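Local coordinates for conserved hypothetical protein (Staphylococcus aureus subsp. aureus, PDB 1TSJ), which is of unknown function but belongs to the 3-demethylubiquinone-9 3-methyltransferase family of the glyoxalase clan, whose members are built from beta-alpha-beta-beta-beta modules, at residues I32-K37 / V49-F54; M1-I6 / G58-A63; T7-F12 / P73-V78; E85-F90 / M101-M106. One frame throughout, in Å; residues are numbered along the deposited sequence.

Contact 1: I32-K37 / V49-F54; sequences IITMAK and VQHSIF
Ile33 and Thr34 both face Ile53 in the antiparallel hairpin of strands 31-37 and 49-56, and this doubling is a classic beta bulge. A second one lies further along, where Gln50 and His51 both face Ala36. Backbone hydrogen bonds hold the ladder. Ile33 N meets Ile53 O at 2.8 Å, while Thr34 N adds only a weak bond to that oxygen. At the second bulge Ala36 O takes two donors, Gln50 N at 2.6 Å and His51 N at 3.1 Å, and Ala36 N returns a bond to His51 O at 2.7 Å.

Apolar packing differs between the faces. Ile32 and the selenomethionine Met35 point toward helix 16-26, where both touch Val20; the flexible Met35 chain crosses Val49 at about a right angle, SE 3.8 Å from CG2. Within the first bulge, Ile33 lies alongside Ile53, pointing the same way, CG1 to CG2 3.8 Å, and Ile53 reaches on to Val60 and Met62. Beta-branched Ile53 suits its extended strand.

Polar and aromatic side chains add the rest. The alkyl part of Lys37 passes Val49, and its NZ forms a salt bridge with Glu17. On the face away from the helix, chi1 of Thr34 at -83° sets OG1 beside the backbone N and places the methyl CG2 anti to it; this CG2 approaches the His51 ring obliquely, 3.4 Å from ND1.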
loop_
_atom_site.group_PDB
_atom_site.type_symbol
_atom_site.label_atom_id
_atom_site.label_comp_id
_atom_site.label_asym_id
_atom_site.label_seq_id
_atom_site.Cartn_x
_atom_site.Cartn_y
_atom_site.Cartn_z
ATOM N N ILE A 32 9.500 4.254 12.475
ATOM C CA ILE A 32 8.826 3.063 12.112
ATOM C C ILE A 32 7.605 2.856 13.034
ATOM O O ILE A 32 7.783 2.642 14.230
ATOM C CB ILE A 32 9.763 1.904 12.158
ATOM C CG1 ILE A 32 10.629 1.900 10.910
ATOM C CG2 ILE A 32 9.001 0.632 12.084
ATOM C CD1 ILE A 32 11.863 0.919 10.956
ATOM N N ILE A 33 6.372 2.955 12.500
ATOM C CA ILE A 33 5.309 2.673 13.357
ATOM C C ILE A 33 4.874 1.178 13.394
ATOM O O ILE A 33 4.372 0.736 14.354
ATOM C CB ILE A 33 4.160 3.746 13.292
ATOM C CG1 ILE A 33 2.924 3.185 12.692
ATOM C CG2 ILE A 33 4.546 5.066 12.556
ATOM C CD1 ILE A 33 2.069 2.392 13.684
ATOM N N THR A 34 5.177 0.340 12.429
ATOM C CA THR A 34 4.600 -1.015 12.337
ATOM C C THR A 34 5.519 -1.727 11.378
ATOM O O THR A 34 5.795 -1.237 10.262
ATOM C CB THR A 34 3.148 -0.969 11.706
ATOM O OG1 THR A 34 2.106 -0.645 12.707
ATOM C CG2 THR A 34 2.696 -2.320 10.933
HETATM N N MSE A 35 6.047 -2.848 11.850
HETATM C CA MSE A 35 6.623 -3.800 11.031
HETATM C C MSE A 35 6.184 -5.182 11.342
HETATM O O MSE A 35 6.338 -5.627 12.487
HETATM C CB MSE A 35 8.080 -3.775 11.282
HETATM C CG MSE A 35 8.768 -2.921 10.397
HETATM SE SE MSE A 35 10.343 -3.748 9.625
HETATM C CE MSE A 35 10.795 -2.141 8.385
ATOM N N ALA A 36 5.761 -5.929 10.323
ATOM C CA ALA A 36 5.422 -7.315 10.492
ATOM C C ALA A 36 6.169 -8.090 9.479
ATOM O O ALA A 36 6.109 -7.738 8.331
ATOM C CB ALA A 36 3.987 -7.530 10.375
ATOM N N LYS A 37 6.904 -9.127 9.934
ATOM C CA LYS A 37 7.655 -10.018 9.058
ATOM C C LYS A 37 6.895 -11.284 8.721
ATOM O O LYS A 37 5.942 -11.687 9.445
ATOM C CB LYS A 37 8.908 -10.472 9.723
ATOM C CG LYS A 37 9.686 -9.459 10.555
ATOM C CD LYS A 37 10.137 -8.255 9.786
ATOM C CE LYS A 37 11.476 -7.661 10.353
ATOM N NZ LYS A 37 12.691 -8.422 9.860
ATOM N N VAL A 49 9.542 -8.321 5.199
ATOM C CA VAL A 49 8.455 -7.458 5.687
ATOM C C VAL A 49 7.165 -7.840 4.995
ATOM O O VAL A 49 7.129 -8.037 3.807
ATOM C CB VAL A 49 8.810 -5.998 5.512
ATOM C CG1 VAL A 49 7.665 -5.202 5.876
ATOM C CG2 VAL A 49 9.919 -5.685 6.422
ATOM N N GLN A 50 6.126 -7.989 5.769
ATOM C CA GLN A 50 4.807 -8.247 5.251
ATOM C C GLN A 50 4.086 -6.967 5.286
ATOM O O GLN A 50 3.283 -6.661 4.457
ATOM C CB GLN A 50 4.061 -9.161 6.198
ATOM C CG GLN A 50 2.569 -9.515 5.894
ATOM C CD GLN A 50 2.060 -10.591 6.962
ATOM O OE1 GLN A 50 1.132 -11.447 6.657
ATOM N NE2 GLN A 50 2.713 -10.619 8.199
ATOM N N HIS A 51 4.325 -6.218 6.325
ATOM C CA HIS A 51 3.575 -5.026 6.434
ATOM C C HIS A 51 4.456 -4.053 7.246
ATOM O O HIS A 51 4.846 -4.418 8.341
ATOM C CB HIS A 51 2.203 -5.346 7.107
ATOM C CG HIS A 51 1.299 -4.125 7.320
ATOM N ND1 HIS A 51 0.773 -3.782 8.580
ATOM C CD2 HIS A 51 0.811 -3.178 6.427
ATOM C CE1 HIS A 51 0.010 -2.691 8.443
ATOM N NE2 HIS A 51 0.003 -2.314 7.154
ATOM N N SER A 52 4.737 -2.840 6.704
ATOM C CA SER A 52 5.375 -1.721 7.446
ATOM C C SER A 52 4.593 -0.449 7.203
ATOM O O SER A 52 4.194 -0.160 6.139
ATOM C CB SER A 52 6.857 -1.476 6.998
ATOM O OG SER A 52 7.658 -0.826 8.024
ATOM N N ILE A 53 4.440 0.323 8.250
ATOM C CA ILE A 53 3.952 1.652 8.175
ATOM C C ILE A 53 4.967 2.523 8.902
ATOM O O ILE A 53 5.240 2.325 10.072
ATOM C CB ILE A 53 2.634 1.754 8.875
ATOM C CG1 ILE A 53 1.613 0.935 8.152
ATOM C CG2 ILE A 53 2.176 3.160 8.946
ATOM C CD1 ILE A 53 0.369 0.937 8.848
ATOM N N PHE A 54 5.473 3.519 8.209
ATOM C CA PHE A 54 6.458 4.379 8.764
ATOM C C PHE A 54 6.127 5.817 8.429
ATOM O O PHE A 54 5.315 6.123 7.590
ATOM C CB PHE A 54 7.827 3.875 8.319
ATOM C CG PHE A 54 8.054 3.825 6.834
ATOM C CD1 PHE A 54 7.607 2.831 6.068
ATOM C CD2 PHE A 54 8.771 4.825 6.183
ATOM C CE1 PHE A 54 7.845 2.902 4.613
ATOM C CE2 PHE A 54 9.001 4.828 4.885
ATOM C CZ PHE A 54 8.558 3.903 4.100
#

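Contact 2: M1-I6 / G58-A63; sequences MDIPKI and GQVFMA
Pro4 leans its ring obliquely on Val60, with CD 3.7 Å from Val60 CB and 4.1 Å from Val60 CG1. A proline suits this crossing: it has no N-H to leave without an acceptor, and no hydrogen bond joins residues 1-6 to 58-63. Just before it, Asp2 contributes its backbone, the carbonyl O lying 4.2 Å from Val60 CG2.

Ile3 carries the contact inward. Its CB stands 4.5 Å from Val60 CG1, and the CG2 branch is equally far from that methyl. With chi1 at 74°, CG1 is tucked between the backbone N and the carbonyl carbon, a turn that directs the longer branch away from Val60 and toward Met62. CG1 comes 4.2 Å from the Met62 CE methyl, and CD1 ends beside the same atom, although their separation in the model is too short to be trusted.

Residues 1-5 lead into strand 6-11. From there, strand 6-11, helix 16-26 and strands 31-37, 49-56 and 59-64 follow in beta-alpha-beta-beta-beta order, consistent with the glyoxalase-clan module, whose first and last strands are here parallel neighbours. Val60 and Met62, two residues apart, point to the same face, which also carries Ile53 of the neighbouring strand.

The selenomethionine Met62 is extended beyond CG, so its end lies near Ile3, though how near is doubtful, and it also touches Phe9 and Phe77. Thr79 of strand 76-79 also packs against Ile3, and Pro4 O receives a weak hydrogen bond from Thr7 OG1.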
loop_
_atom_site.group_PDB
_atom_site.type_symbol
_atom_site.label_atom_id
_atom_site.label_comp_id
_atom_site.label_asym_id
_atom_site.label_seq_id
_atom_site.Cartn_x
_atom_site.Cartn_y
_atom_site.Cartn_z
ATOM N N MET A 1 -2.544 6.945 14.716
ATOM C CA MET A 1 -2.193 5.935 13.647
ATOM C C MET A 1 -3.197 6.060 12.459
ATOM O O MET A 1 -3.988 5.131 12.081
ATOM C CB MET A 1 -2.223 4.516 14.272
ATOM C CG MET A 1 -1.555 4.461 15.663
ATOM S SD MET A 1 -2.459 5.453 16.995
ATOM C CE MET A 1 -0.924 5.808 18.275
ATOM N N ASP A 2 -3.238 7.243 11.903
ATOM C CA ASP A 2 -4.277 7.450 10.920
ATOM C C ASP A 2 -3.645 7.670 9.551
ATOM O O ASP A 2 -2.733 8.461 9.367
ATOM C CB ASP A 2 -5.249 8.541 11.360
ATOM C CG ASP A 2 -4.663 9.895 11.228
ATOM O OD1 ASP A 2 -3.764 10.229 12.096
ATOM O OD2 ASP A 2 -5.021 10.672 10.273
ATOM N N ILE A 3 -4.073 6.862 8.600
ATOM C CA ILE A 3 -3.317 6.713 7.393
ATOM C C ILE A 3 -4.076 7.527 6.426
ATOM O O ILE A 3 -5.257 7.699 6.603
ATOM C CB ILE A 3 -3.074 5.182 7.015
ATOM C CG1 ILE A 3 -4.329 4.567 6.480
ATOM C CG2 ILE A 3 -2.534 4.341 8.298
ATOM C CD1 ILE A 3 -4.031 3.265 5.689
ATOM N N PRO A 4 -3.384 8.220 5.509
ATOM C CA PRO A 4 -4.071 9.002 4.532
ATOM C C PRO A 4 -4.915 8.182 3.546
ATOM O O PRO A 4 -4.641 6.966 3.329
ATOM C CB PRO A 4 -2.917 9.756 3.914
ATOM C CG PRO A 4 -1.723 9.016 4.228
ATOM C CD PRO A 4 -1.907 8.436 5.461
ATOM N N LYS A 5 -5.935 8.841 2.952
ATOM C CA LYS A 5 -6.787 8.243 1.918
ATOM C C LYS A 5 -5.902 7.616 0.889
ATOM O O LYS A 5 -6.227 6.551 0.472
ATOM C CB LYS A 5 -7.932 9.117 1.272
ATOM N N ILE A 6 -4.766 8.256 0.525
ATOM C CA ILE A 6 -3.781 7.737 -0.464
ATOM C C ILE A 6 -2.374 7.688 0.134
ATOM O O ILE A 6 -1.782 8.742 0.386
ATOM C CB ILE A 6 -3.788 8.605 -1.720
ATOM C CG1 ILE A 6 -5.117 8.495 -2.437
ATOM C CG2 ILE A 6 -2.902 8.067 -2.797
ATOM C CD1 ILE A 6 -5.413 9.849 -3.224
ATOM N N GLY A 58 6.732 13.245 9.297
ATOM C CA GLY A 58 5.343 13.141 9.750
ATOM C C GLY A 58 4.347 12.638 8.709
ATOM O O GLY A 58 3.107 12.658 8.934
ATOM N N GLN A 59 4.852 12.195 7.591
ATOM C CA GLN A 59 3.984 11.672 6.558
ATOM C C GLN A 59 4.115 10.191 6.506
ATOM O O GLN A 59 5.239 9.630 6.452
ATOM C CB GLN A 59 4.416 12.182 5.183
ATOM C CG GLN A 59 4.265 13.637 5.122
ATOM C CD GLN A 59 4.843 14.280 3.891
ATOM O OE1 GLN A 59 4.559 13.873 2.742
ATOM N NE2 GLN A 59 5.634 15.363 4.121
ATOM N N VAL A 60 2.954 9.577 6.432
ATOM C CA VAL A 60 2.755 8.085 6.349
ATOM C C VAL A 60 2.982 7.392 5.023
ATOM O O VAL A 60 2.367 7.729 4.008
ATOM C CB VAL A 60 1.391 7.724 6.859
ATOM C CG1 VAL A 60 1.253 6.285 6.894
ATOM C CG2 VAL A 60 1.287 8.214 8.273
ATOM N N PHE A 61 3.924 6.460 5.081
ATOM C CA PHE A 61 4.297 5.657 4.007
ATOM C C PHE A 61 4.070 4.207 4.395
ATOM O O PHE A 61 3.825 3.877 5.521
ATOM C CB PHE A 61 5.789 5.925 3.733
ATOM C CG PHE A 61 6.055 7.286 3.121
ATOM C CD1 PHE A 61 6.142 8.401 3.910
ATOM C CD2 PHE A 61 6.175 7.446 1.760
ATOM C CE1 PHE A 61 6.297 9.710 3.361
ATOM C CE2 PHE A 61 6.348 8.783 1.163
ATOM C CZ PHE A 61 6.404 9.885 1.999
HETATM N N MSE A 62 4.142 3.322 3.455
HETATM C CA MSE A 62 4.110 1.931 3.728
HETATM C C MSE A 62 5.135 1.267 2.858
HETATM O O MSE A 62 5.414 1.704 1.762
HETATM C CB MSE A 62 2.791 1.348 3.308
HETATM C CG MSE A 62 1.659 1.809 4.124
HETATM SE SE MSE A 62 -0.066 1.063 3.324
HETATM C CE MSE A 62 -1.496 2.141 4.559
ATOM N N ALA A 63 5.698 0.164 3.344
ATOM C CA ALA A 63 6.600 -0.624 2.520
ATOM C C ALA A 63 6.312 -2.135 2.783
ATOM O O ALA A 63 5.816 -2.476 3.857
ATOM C CB ALA A 63 8.021 -0.239 2.806
#

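Contact 3: T7-F12 / P73-V78; sequences TTFLMF and PISLFV
Phe9 and Phe77 rise from adjoining strands on the same face of the sheet with their ring planes only 16° apart. Both have CG anti to the backbone N (chi1 -161° and 173°), which sends the rings out in similar directions, but they are slid past one another: the centroids are 5.4 Å apart and there is little overlap. The closer touch is between Phe9 CD1 and Phe77 CB, at 3.6 Å, so one ring rests against the root of the other. Flat, bulky phenylalanines suit this buried face, where Phe9 also meets Met62 and Ile64 and Phe77 meets Ala126.

Beneath the rings, strands 6-11 and 76-79 form a strongly twisted antiparallel pair within the curled mixed sheet. Strand 6-11 is flanked by 76-79 and, in parallel, by 59-64, and strand 76-79 pairs in parallel with 122-127 on its other side. This is consistent with the cupped sheet of the glyoxalase clan. Thr7 and Phe77 are a hydrogen-bonded pair, with N to O of 2.8 Å each way. Toward Pro73 the second segment leaves regular strand geometry, yet Phe9 N still bonds Ser75 O at 2.9 Å, and Met11 N reaches Pro73 O at 3.2 Å.

Ser75 OG comes obliquely to the Phe9 ring and hydrogen-bonds Gln124 NE2, which satisfies a hydroxyl in buried surroundings. On the other face Thr8 and Leu76 meet at an angle, OG1 to CD2 4.2 Å. A water in the plane of the Phe77 ring, at its edge, donates to Phe77 O at 2.7 Å and lies at a longer hydrogen-bonding distance from Thr7 OG1.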
loop_
_atom_site.group_PDB
_atom_site.type_symbol
_atom_site.label_atom_id
_atom_site.label_comp_id
_atom_site.label_asym_id
_atom_site.label_seq_id
_atom_site.Cartn_x
_atom_site.Cartn_y
_atom_site.Cartn_z
ATOM N N THR A 7 -1.838 6.491 0.275
ATOM C CA THR A 7 -0.547 6.245 0.844
ATOM C C THR A 7 0.403 5.809 -0.231
ATOM O O THR A 7 0.087 4.937 -0.978
ATOM C CB THR A 7 -0.668 5.143 1.858
ATOM O OG1 THR A 7 -1.508 5.599 2.878
ATOM C CG2 THR A 7 0.575 4.927 2.672
ATOM N N THR A 8 1.615 6.381 -0.311
ATOM C CA THR A 8 2.609 5.891 -1.288
ATOM C C THR A 8 3.119 4.598 -0.680
ATOM O O THR A 8 3.395 4.521 0.526
ATOM C CB THR A 8 3.697 6.875 -1.410
ATOM O OG1 THR A 8 3.133 8.101 -1.860
ATOM C CG2 THR A 8 4.680 6.482 -2.458
ATOM N N PHE A 9 3.173 3.592 -1.528
ATOM C CA PHE A 9 3.385 2.245 -1.148
ATOM C C PHE A 9 4.647 1.737 -1.885
ATOM O O PHE A 9 4.734 1.668 -3.175
ATOM C CB PHE A 9 2.116 1.469 -1.525
ATOM C CG PHE A 9 1.962 0.131 -0.802
ATOM C CD1 PHE A 9 1.240 0.037 0.335
ATOM C CD2 PHE A 9 2.542 -1.030 -1.294
ATOM C CE1 PHE A 9 1.112 -1.221 1.028
ATOM C CE2 PHE A 9 2.447 -2.281 -0.603
ATOM C CZ PHE A 9 1.703 -2.355 0.541
ATOM N N LEU A 10 5.639 1.403 -1.091
ATOM C CA LEU A 10 6.871 0.934 -1.653
ATOM C C LEU A 10 7.024 -0.555 -1.463
ATOM O O LEU A 10 6.764 -1.115 -0.408
ATOM C CB LEU A 10 8.062 1.652 -1.129
ATOM C CG LEU A 10 7.973 3.135 -1.199
ATOM C CD1 LEU A 10 7.011 3.532 -0.227
ATOM C CD2 LEU A 10 9.201 3.677 -0.597
HETATM N N MSE A 11 7.395 -1.184 -2.546
HETATM C CA MSE A 11 7.549 -2.633 -2.578
HETATM C C MSE A 11 8.946 -2.907 -2.916
HETATM O O MSE A 11 9.397 -2.353 -3.875
HETATM C CB MSE A 11 6.708 -3.218 -3.675
HETATM C CG MSE A 11 5.253 -3.403 -3.203
HETATM SE SE MSE A 11 4.114 -4.557 -4.538
HETATM C CE MSE A 11 5.473 -6.293 -4.542
ATOM N N PHE A 12 9.632 -3.691 -2.096
ATOM C CA PHE A 12 11.068 -4.059 -2.339
ATOM C C PHE A 12 11.280 -5.573 -2.551
ATOM O O PHE A 12 10.306 -6.408 -2.454
ATOM C CB PHE A 12 11.972 -3.586 -1.226
ATOM C CG PHE A 12 11.743 -2.218 -0.863
ATOM C CD1 PHE A 12 10.714 -1.903 -0.069
ATOM C CD2 PHE A 12 12.564 -1.241 -1.299
ATOM C CE1 PHE A 12 10.491 -0.615 0.297
ATOM C CE2 PHE A 12 12.340 0.114 -0.962
ATOM C CZ PHE A 12 11.269 0.402 -0.155
ATOM N N PRO A 73 4.607 -1.910 -7.597
ATOM C CA PRO A 73 6.076 -1.508 -7.738
ATOM C C PRO A 73 6.425 -0.357 -6.647
ATOM O O PRO A 73 7.111 -0.539 -5.623
ATOM C CB PRO A 73 6.150 -1.031 -9.233
ATOM C CG PRO A 73 4.783 -1.701 -10.049
ATOM C CD PRO A 73 3.833 -1.928 -8.875
ATOM N N ILE A 74 5.816 0.805 -6.817
ATOM C CA ILE A 74 5.911 1.833 -5.810
ATOM C C ILE A 74 4.538 2.531 -5.843
ATOM O O ILE A 74 4.508 3.772 -5.690
ATOM C CB ILE A 74 7.068 2.851 -6.167
ATOM C CG1 ILE A 74 6.988 4.162 -5.389
ATOM C CG2 ILE A 74 6.799 3.343 -7.503
ATOM C CD1 ILE A 74 8.259 5.189 -5.576
ATOM N N SER A 75 3.480 1.736 -5.940
ATOM C CA SER A 75 2.090 2.141 -5.967
ATOM C C SER A 75 1.437 3.134 -5.021
ATOM O O SER A 75 2.023 3.768 -4.182
ATOM C CB SER A 75 1.240 0.852 -5.974
ATOM O OG SER A 75 1.139 0.162 -4.814
ATOM N N LEU A 76 0.148 3.332 -5.254
ATOM C CA LEU A 76 -0.690 4.186 -4.384
ATOM C C LEU A 76 -1.729 3.363 -3.741
ATOM O O LEU A 76 -2.455 2.717 -4.362
ATOM C CB LEU A 76 -1.400 5.305 -5.158
ATOM C CG LEU A 76 -0.360 6.252 -5.776
ATOM C CD1 LEU A 76 -1.005 7.172 -6.715
ATOM C CD2 LEU A 76 0.445 7.092 -4.882
ATOM N N PHE A 77 -1.781 3.428 -2.464
ATOM C CA PHE A 77 -2.528 2.539 -1.719
ATOM C C PHE A 77 -3.666 3.408 -1.194
ATOM O O PHE A 77 -3.520 4.287 -0.304
ATOM C CB PHE A 77 -1.667 1.867 -0.602
ATOM C CG PHE A 77 -2.449 0.997 0.373
ATOM C CD1 PHE A 77 -2.425 -0.352 0.250
ATOM C CD2 PHE A 77 -3.257 1.510 1.265
ATOM C CE1 PHE A 77 -3.199 -1.132 1.041
ATOM C CE2 PHE A 77 -3.941 0.706 2.127
ATOM C CZ PHE A 77 -3.898 -0.612 2.009
ATOM N N VAL A 78 -4.837 3.097 -1.769
ATOM C CA VAL A 78 -6.040 3.774 -1.474
ATOM C C VAL A 78 -6.974 2.981 -0.511
ATOM O O VAL A 78 -7.508 1.904 -0.780
ATOM C CB VAL A 78 -6.741 4.280 -2.845
ATOM C CG1 VAL A 78 -7.941 5.238 -2.580
ATOM C CG2 VAL A 78 -5.736 4.870 -3.843
HETATM O O HOH W 1 -4.610 4.862 2.064
#

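Contact 4: E85-F90 / M101-M106; sequences EMERLF and MPKTNM
Phe90 of helix 83-94 and Lys103, at a corner between strands 98-102 and 104-106, approach with their CA atoms 8.3 Å apart, and no backbone hydrogen bond crosses the gap. Side chains carry most of the contact. Lys103 lays its methylenes over one face of the Phe90 ring in a CH-pi contact: CD is 3.7 Å from the ring centroid and 21° off the normal, displaced toward the rim, and CE continues outward to 3.4 Å from CE2. Bends at chi2 and chi3 (136° and -40°) fold the chain across the ring. Lysine suits the place because its alkyl part can cover an aromatic while the ammonium reaches the surface.

There NZ forms a salt bridge with Glu87 OE1 at 3.5 Å, a rather long pairing between exposed residues. Glu87 crosses Lys103 at about a right angle, and its OE2 has a weak hydrogen bond to Asn91. At the other end of the lysine, the CE methyl of selenomethionine Met86 just touches CG, at 4.5 Å. The Phe90 ring also brings its edge toward Met101 O.

Phe90 packs further on Ala113, Val115 and Leu125, and Met86 on Leu125 and Leu127. An amphipathic helix covering a sheet in this way, apolar residues inward and charges at the margin, is consistent with the beta-alpha-beta-beta-beta module of the glyoxalase clan, in which a helix packs on a curved sheet.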
loop_
_atom_site.group_PDB
_atom_site.type_symbol
_atom_site.label_atom_id
_atom_site.label_comp_id
_atom_site.label_asym_id
_atom_site.label_seq_id
_atom_site.Cartn_x
_atom_site.Cartn_y
_atom_site.Cartn_z
ATOM N N GLU A 85 -17.429 3.702 -3.414
ATOM C CA GLU A 85 -16.031 4.196 -3.633
ATOM C C GLU A 85 -15.234 3.128 -4.357
ATOM O O GLU A 85 -14.696 3.361 -5.391
HETATM N N MSE A 86 -15.138 1.935 -3.828
HETATM C CA MSE A 86 -14.551 0.821 -4.634
HETATM C C MSE A 86 -14.979 0.617 -6.039
HETATM O O MSE A 86 -14.126 0.399 -6.918
HETATM C CB MSE A 86 -14.769 -0.568 -4.025
HETATM C CG MSE A 86 -13.743 -0.922 -2.994
HETATM SE SE MSE A 86 -12.179 -1.797 -3.832
HETATM C CE MSE A 86 -12.070 -1.045 -5.365
ATOM N N GLU A 87 -16.287 0.580 -6.238
ATOM C CA GLU A 87 -16.838 0.424 -7.570
ATOM C C GLU A 87 -16.373 1.456 -8.532
ATOM O O GLU A 87 -15.760 1.166 -9.571
ATOM C CB GLU A 87 -18.375 0.490 -7.503
ATOM C CG GLU A 87 -19.095 -0.893 -7.437
ATOM C CD GLU A 87 -18.702 -1.834 -8.619
ATOM O OE1 GLU A 87 -17.653 -2.682 -8.527
ATOM O OE2 GLU A 87 -19.525 -1.694 -9.628
ATOM N N ARG A 88 -16.679 2.683 -8.161
ATOM C CA ARG A 88 -16.205 3.848 -8.889
ATOM C C ARG A 88 -14.700 3.939 -9.245
ATOM O O ARG A 88 -14.316 4.191 -10.405
ATOM C CB ARG A 88 -16.568 5.076 -8.009
ATOM C CG ARG A 88 -18.104 5.157 -7.565
ATOM C CD ARG A 88 -18.574 6.742 -7.385
ATOM N NE ARG A 88 -20.059 7.022 -7.099
ATOM C CZ ARG A 88 -20.612 7.447 -5.886
ATOM N NH1 ARG A 88 -19.838 7.649 -4.746
ATOM N NH2 ARG A 88 -21.968 7.632 -5.801
ATOM N N LEU A 89 -13.822 3.797 -8.250
ATOM C CA LEU A 89 -12.406 3.948 -8.513
ATOM C C LEU A 89 -11.943 2.743 -9.334
ATOM O O LEU A 89 -11.145 2.894 -10.327
ATOM C CB LEU A 89 -11.592 4.055 -7.222
ATOM C CG LEU A 89 -11.171 5.312 -6.547
ATOM C CD1 LEU A 89 -12.300 6.057 -6.498
ATOM C CD2 LEU A 89 -10.815 5.009 -5.099
ATOM N N PHE A 90 -12.447 1.565 -8.942
ATOM C CA PHE A 90 -12.060 0.369 -9.631
ATOM C C PHE A 90 -12.376 0.538 -11.131
ATOM O O PHE A 90 -11.503 0.498 -12.011
ATOM C CB PHE A 90 -12.660 -0.919 -8.961
ATOM C CG PHE A 90 -12.176 -2.195 -9.619
ATOM C CD1 PHE A 90 -11.000 -2.755 -9.277
ATOM C CD2 PHE A 90 -12.900 -2.782 -10.653
ATOM C CE1 PHE A 90 -10.513 -3.874 -9.925
ATOM C CE2 PHE A 90 -12.418 -3.884 -11.297
ATOM C CZ PHE A 90 -11.232 -4.426 -10.936
HETATM N N MSE A 101 -4.937 -7.696 -9.555
HETATM C CA MSE A 101 -5.813 -8.469 -8.779
HETATM C C MSE A 101 -7.173 -7.832 -8.709
HETATM O O MSE A 101 -7.297 -6.612 -8.470
HETATM C CB MSE A 101 -5.281 -8.508 -7.412
HETATM C CG MSE A 101 -6.237 -9.191 -6.479
HETATM SE SE MSE A 101 -5.329 -9.053 -4.743
HETATM C CE MSE A 101 -3.170 -9.574 -5.331
ATOM N N PRO A 102 -8.207 -8.634 -8.947
ATOM C CA PRO A 102 -9.593 -8.080 -9.029
ATOM C C PRO A 102 -10.219 -8.072 -7.713
ATOM O O PRO A 102 -9.579 -8.447 -6.791
ATOM C CB PRO A 102 -10.325 -9.018 -9.912
ATOM C CG PRO A 102 -9.671 -10.406 -9.477
ATOM C CD PRO A 102 -8.148 -10.096 -9.195
ATOM N N LYS A 103 -11.450 -7.557 -7.672
ATOM C CA LYS A 103 -12.104 -7.259 -6.430
ATOM C C LYS A 103 -12.269 -8.595 -5.687
ATOM O O LYS A 103 -12.829 -9.565 -6.248
ATOM C CB LYS A 103 -13.455 -6.524 -6.612
ATOM C CG LYS A 103 -13.431 -5.021 -6.959
ATOM C CD LYS A 103 -14.434 -4.590 -8.093
ATOM C CE LYS A 103 -14.597 -5.581 -9.337
ATOM N NZ LYS A 103 -15.976 -5.345 -10.100
ATOM N N THR A 104 -11.752 -8.634 -4.459
ATOM C CA THR A 104 -11.484 -9.862 -3.769
ATOM C C THR A 104 -11.613 -9.610 -2.295
ATOM O O THR A 104 -11.143 -8.620 -1.752
ATOM C CB THR A 104 -10.072 -10.335 -3.997
ATOM O OG1 THR A 104 -9.796 -10.516 -5.374
ATOM C CG2 THR A 104 -9.920 -11.736 -3.575
ATOM N N ASN A 105 -12.296 -10.526 -1.650
ATOM C CA ASN A 105 -12.527 -10.408 -0.231
ATOM C C ASN A 105 -11.325 -11.017 0.460
ATOM O O ASN A 105 -11.018 -12.199 0.347
ATOM C CB ASN A 105 -13.850 -11.112 0.144
ATOM C CG ASN A 105 -14.152 -11.116 1.673
ATOM O OD1 ASN A 105 -15.062 -11.829 2.077
ATOM N ND2 ASN A 105 -13.464 -10.308 2.486
HETATM N N MSE A 106 -10.625 -10.177 1.149
HETATM C CA MSE A 106 -9.338 -10.566 1.471
HETATM C C MSE A 106 -9.038 -10.091 2.818
HETATM O O MSE A 106 -8.598 -8.969 2.934
HETATM C CB MSE A 106 -8.336 -9.969 0.505
HETATM C CG MSE A 106 -6.987 -10.246 1.024
HETATM SE SE MSE A 106 -5.642 -9.908 -0.341
HETATM C CE MSE A 106 -4.268 -8.069 0.520
#

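In the fold
All four contacts reach one curled sheet. Contact 3 lies nearest the chain's centre and is built on aromatic packing and backbone bonds that run past the regular strand, whereas contact 2, a surface contact, is purely apolar; contacts 1, 3 and 4 are partly buried. Contacts 1 and 2 share the neighbouring strands 49-56 and 59-64, joined by Phe54 O to Phe61 N; contacts 2 and 3 meet where Met62 O accepts from Leu10 N, since 59-64 adjoins 6-11. Contact 1 is nested within the loops closed by contacts 2 and 3. Contact 4, about 24 Å from contact 1 between centres, relies on side chains and a salt bridge instead of backbone pairing; Val78 touching Leu89 links it to contact 3.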